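Local structure of rhodopsin (Rubrobacter xylanophilus, 6KFQ) at residues I73-T78 with L207-F212. The protein binds retinal covalently and works as a light-driven proton pump in the membrane. Sequence-based numbering, arbitrary orientation.
Sequences IDWVIT and LAKVGF. With RET (retinal), chain R; MPG ([(Z)-octadec-9-enyl] (2R)-2,3-bis(oxidanyl)propanoate), chain K.
Lys209 is the one residue of 207-212 that touches 73-78, meeting Asp74, Trp75 and Thr78. Before it in the chain, Leu207 O accepts from Phe212 N, a wider pi-type turn in helix 194-218. Ala208 CB then lies 4.0 Å from the retinal methyl C20. The axes of 73-78 and 207-212 come no closer than 13.1 Å, and Lys209 spans that distance. Its chain is extended up to a bend at the last torsion (chi4 81°), which turns NZ toward the retinal. NZ is bonded to retinal C15 at 1.4 Å. This is the Schiff-base linkage of a microbial rhodopsin, a seven-helix bundle in which the lysine of the last transmembrane helix carries the chromophore. Here it lies near the centre of the molecule, and Asp74, Trp75, Thr78 and Lys209 are all buried. Water 1 accepts from Lys209 NZ at 2.6 Å and donates to Asp74 OD2. The direct salt bridge from Lys209 NZ to Asp74 OD1 is long, 3.7 Å, so the water is the closer link between the two groups. Thr78 OG1 lies 2.7 Å from Asp74 OD1. Thr78 crosses the lysine chain at about a right angle, with OG1 3.2 Å from Lys209 CE. Trp75 lays one ring face along the polyene, with retinal C12 3.8 Å above its plane. An alanine in place of Trp75 would probably leave that side of the polyene without its flat wall and freer to shift. Further along, Gly211 CA meets a bound lipid tail, and Phe212 packs on Leu82 and Leu86 of helix 70-90.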
ATOM      1  N   ILE A  73      -6.500   6.090  -6.556  1.00 33.43           N
ATOM      2  CA  ILE A  73      -5.463   6.385  -7.536  1.00 35.42           C
ATOM      3  C   ILE A  73      -4.096   6.278  -6.887  1.00 35.32           C
ATOM      4  O   ILE A  73      -3.149   5.741  -7.478  1.00 33.99           O
ATOM      5  CB  ILE A  73      -5.690   7.773  -8.158  1.00 39.13           C
ATOM      6  CG1 ILE A  73      -7.157   7.943  -8.572  1.00 42.51           C
ATOM      7  CG2 ILE A  73      -4.749   7.982  -9.337  1.00 37.58           C
ATOM      8  CD1 ILE A  73      -7.630   6.931  -9.588  1.00 45.77           C
ATOM      9  N   ASP A  74      -3.969   6.817  -5.673  1.00 30.13           N
ATOM     10  CA  ASP A  74      -2.845   6.511  -4.798  1.00 30.11           C
ATOM     11  C   ASP A  74      -2.606   5.002  -4.755  1.00 29.12           C
ATOM     12  O   ASP A  74      -1.542   4.513  -5.147  1.00 30.57           O
ATOM     13  CB  ASP A  74      -3.156   7.104  -3.410  1.00 31.24           C
ATOM     14  CG  ASP A  74      -2.164   6.703  -2.307  1.00 34.15           C
ATOM     15  OD1 ASP A  74      -1.444   5.691  -2.429  1.00 33.74           O
ATOM     16  OD2 ASP A  74      -2.145   7.415  -1.266  1.00 33.24           O
ATOM     17  N   TRP A  75      -3.615   4.250  -4.311  1.00 25.22           N
ATOM     18  CA  TRP A  75      -3.429   2.825  -4.044  1.00 22.39           C
ATOM     19  C   TRP A  75      -2.997   2.063  -5.285  1.00 22.99           C
ATOM     20  O   TRP A  75      -2.127   1.192  -5.207  1.00 23.64           O
ATOM     21  CB  TRP A  75      -4.714   2.227  -3.487  1.00 23.34           C
ATOM     22  CG  TRP A  75      -5.086   2.748  -2.131  1.00 21.76           C
ATOM     23  CD1 TRP A  75      -4.339   3.563  -1.317  1.00 24.02           C
ATOM     24  CD2 TRP A  75      -6.297   2.480  -1.430  1.00 23.54           C
ATOM     25  NE1 TRP A  75      -5.024   3.820  -0.155  1.00 22.11           N
ATOM     26  CE2 TRP A  75      -6.227   3.161  -0.196  1.00 23.03           C
ATOM     27  CE3 TRP A  75      -7.440   1.731  -1.724  1.00 26.73           C
ATOM     28  CZ2 TRP A  75      -7.249   3.106   0.741  1.00 26.04           C
ATOM     29  CZ3 TRP A  75      -8.463   1.691  -0.793  1.00 30.67           C
ATOM     30  CH2 TRP A  75      -8.362   2.374   0.422  1.00 27.30           C
ATOM     31  N   VAL A  76      -3.603   2.360  -6.440  1.00 26.02           N
ATOM     32  CA  VAL A  76      -3.324   1.565  -7.632  1.00 28.14           C
ATOM     33  C   VAL A  76      -1.874   1.729  -8.069  1.00 31.40           C
ATOM     34  O   VAL A  76      -1.339   0.880  -8.785  1.00 33.16           O
ATOM     35  CB  VAL A  76      -4.308   1.924  -8.770  1.00 27.49           C
ATOM     36  CG1 VAL A  76      -3.832   3.136  -9.543  1.00 29.65           C
ATOM     37  CG2 VAL A  76      -4.502   0.716  -9.711  1.00 29.92           C
ATOM     38  N   ILE A  77      -1.218   2.798  -7.636  1.00 30.47           N
ATOM     39  CA  ILE A  77       0.201   2.989  -7.906  1.00 31.99           C
ATOM     40  C   ILE A  77       1.052   2.468  -6.765  1.00 31.39           C
ATOM     41  O   ILE A  77       2.036   1.762  -6.990  1.00 35.02           O
ATOM     42  CB  ILE A  77       0.488   4.483  -8.176  1.00 37.64           C
ATOM     43  CG1 ILE A  77      -0.210   4.935  -9.461  1.00 39.98           C
ATOM     44  CG2 ILE A  77       1.990   4.732  -8.240  1.00 38.90           C
ATOM     45  CD1 ILE A  77      -0.396   6.432  -9.556  1.00 43.86           C
ATOM     46  N   THR A  78       0.685   2.804  -5.517  1.00 25.83           N
ATOM     47  CA  THR A  78       1.572   2.526  -4.394  1.00 24.61           C
ATOM     48  C   THR A  78       1.481   1.084  -3.897  1.00 26.71           C
ATOM     49  O   THR A  78       2.463   0.571  -3.347  1.00 27.55           O
ATOM     50  CB  THR A  78       1.284   3.485  -3.230  1.00 26.05           C
ATOM     51  OG1 THR A  78      -0.074   3.342  -2.799  1.00 23.54           O
ATOM     52  CG2 THR A  78       1.515   4.930  -3.650  1.00 27.33           C
ATOM     53  N   LEU A 207       1.049   3.821   8.602  1.00 23.74           N
ATOM     54  CA  LEU A 207       1.759   2.625   9.042  1.00 21.35           C
ATOM     55  C   LEU A 207       2.223   1.793   7.851  1.00 24.32           C
ATOM     56  O   LEU A 207       3.376   1.350   7.796  1.00 27.03           O
ATOM     57  CB  LEU A 207       0.859   1.796   9.957  1.00 21.13           C
ATOM     58  CG  LEU A 207       0.453   2.465  11.278  1.00 23.82           C
ATOM     59  CD1 LEU A 207      -0.498   1.538  12.042  1.00 26.84           C
ATOM     60  CD2 LEU A 207       1.694   2.811  12.127  1.00 31.19           C
ATOM     61  N   ALA A 208       1.331   1.569   6.885  1.00 22.56           N
ATOM     62  CA  ALA A 208       1.633   0.699   5.752  1.00 19.04           C
ATOM     63  C   ALA A 208       2.636   1.302   4.778  1.00 22.26           C
ATOM     64  O   ALA A 208       3.184   0.557   3.949  1.00 21.31           O
ATOM     65  CB  ALA A 208       0.331   0.346   5.013  1.00 21.49           C
ATOM     66  N   LYS A 209       2.906   2.613   4.869  1.00 24.40           N
ATOM     67  CA  LYS A 209       3.834   3.288   3.964  1.00 23.32           C
ATOM     68  C   LYS A 209       5.009   3.902   4.708  1.00 25.72           C
ATOM     69  O   LYS A 209       6.159   3.580   4.395  1.00 24.96           O
ATOM     70  CB  LYS A 209       3.109   4.365   3.139  1.00 22.87           C
ATOM     71  CG  LYS A 209       2.071   3.799   2.143  1.00 21.40           C
ATOM     72  CD  LYS A 209       1.429   4.877   1.270  1.00 24.29           C
ATOM     73  CE  LYS A 209       0.542   4.251   0.186  1.00 30.10           C
ATOM     74  NZ  LYS A 209      -0.805   3.876   0.696  1.00 28.46           N
ATOM     75  N   VAL A 210       4.760   4.789   5.672  1.00 25.41           N
ATOM     76  CA  VAL A 210       5.868   5.384   6.411  1.00 27.34           C
ATOM     77  C   VAL A 210       6.440   4.395   7.413  1.00 28.27           C
ATOM     78  O   VAL A 210       7.657   4.282   7.552  1.00 27.54           O
ATOM     79  CB  VAL A 210       5.421   6.687   7.096  1.00 26.84           C
ATOM     80  CG1 VAL A 210       6.569   7.245   7.963  1.00 32.40           C
ATOM     81  CG2 VAL A 210       5.010   7.707   6.053  1.00 25.51           C
ATOM     82  N   GLY A 211       5.579   3.659   8.121  1.00 28.32           N
ATOM     83  CA  GLY A 211       6.085   2.640   9.028  1.00 27.40           C
ATOM     84  C   GLY A 211       6.841   1.554   8.288  1.00 29.49           C
ATOM     85  O   GLY A 211       7.972   1.210   8.642  1.00 31.92           O
ATOM     86  N   PHE A 212       6.211   0.992   7.252  1.00 22.95           N
ATOM     87  CA  PHE A 212       6.877   0.065   6.341  1.00 25.72           C
ATOM     88  C   PHE A 212       8.218   0.618   5.868  1.00 29.31           C
ATOM     89  O   PHE A 212       9.260  -0.028   6.023  1.00 29.66           O
ATOM     90  CB  PHE A 212       5.917  -0.216   5.171  1.00 25.52           C
ATOM     91  CG  PHE A 212       6.408  -1.209   4.141  1.00 23.12           C
ATOM     92  CD1 PHE A 212       7.287  -0.817   3.146  1.00 24.62           C
ATOM     93  CD2 PHE A 212       5.888  -2.500   4.101  1.00 21.55           C
ATOM     94  CE1 PHE A 212       7.700  -1.714   2.169  1.00 26.04           C
ATOM     95  CE2 PHE A 212       6.284  -3.402   3.109  1.00 22.14           C
ATOM     96  CZ  PHE A 212       7.192  -3.010   2.156  1.00 24.75           C
TER
HETATM   97  C1  RET R 317     -10.640  -2.434  -0.909  1.00 23.15           C
HETATM   98  C2  RET R 317     -12.154  -2.637  -1.068  1.00 24.51           C
HETATM   99  C3  RET R 317     -12.556  -3.912  -1.780  1.00 25.96           C
HETATM  100  C4  RET R 317     -11.962  -5.131  -1.103  1.00 25.04           C
HETATM  101  C5  RET R 317     -10.524  -4.955  -0.667  1.00 26.76           C
HETATM  102  C6  RET R 317      -9.899  -3.764  -0.664  1.00 23.58           C
HETATM  103  C7  RET R 317      -8.513  -3.683  -0.224  1.00 24.66           C
HETATM  104  C8  RET R 317      -7.635  -2.644  -0.249  1.00 24.79           C
HETATM  105  C9  RET R 317      -6.264  -2.591   0.206  1.00 21.35           C
HETATM  106  C10 RET R 317      -5.648  -1.396   0.257  1.00 19.98           C
HETATM  107  C11 RET R 317      -4.303  -1.116   0.668  1.00 20.84           C
HETATM  108  C12 RET R 317      -3.828   0.125   0.629  1.00 21.47           C
HETATM  109  C13 RET R 317      -2.500   0.563   0.988  1.00 20.90           C
HETATM  110  C14 RET R 317      -2.162   1.856   0.769  1.00 20.73           C
HETATM  111  C15 RET R 317      -0.897   2.487   1.017  1.00 21.73           C
HETATM  112  C16 RET R 317     -10.131  -1.756  -2.188  1.00 19.94           C
HETATM  113  C17 RET R 317     -10.490  -1.453   0.270  1.00 21.62           C
HETATM  114  C18 RET R 317      -9.833  -6.270  -0.427  1.00 25.32           C
HETATM  115  C19 RET R 317      -5.595  -3.869   0.626  1.00 19.24           C
HETATM  116  C20 RET R 317      -1.548  -0.453   1.554  1.00 17.52           C
HETATM  117  C15 MPG K 310       7.200   1.329  12.229  1.00 55.82           C
HETATM  118  C16 MPG K 310       6.089   0.745  13.066  1.00 54.18           C
HETATM  119  C17 MPG K 310       4.984   0.092  12.285  1.00 51.73           C
HETATM  120  C18 MPG K 310       3.870  -0.436  13.159  1.00 52.08           C
HETATM  121  O   HOH W   1      -2.100   6.089   0.931  1.00 36.88           O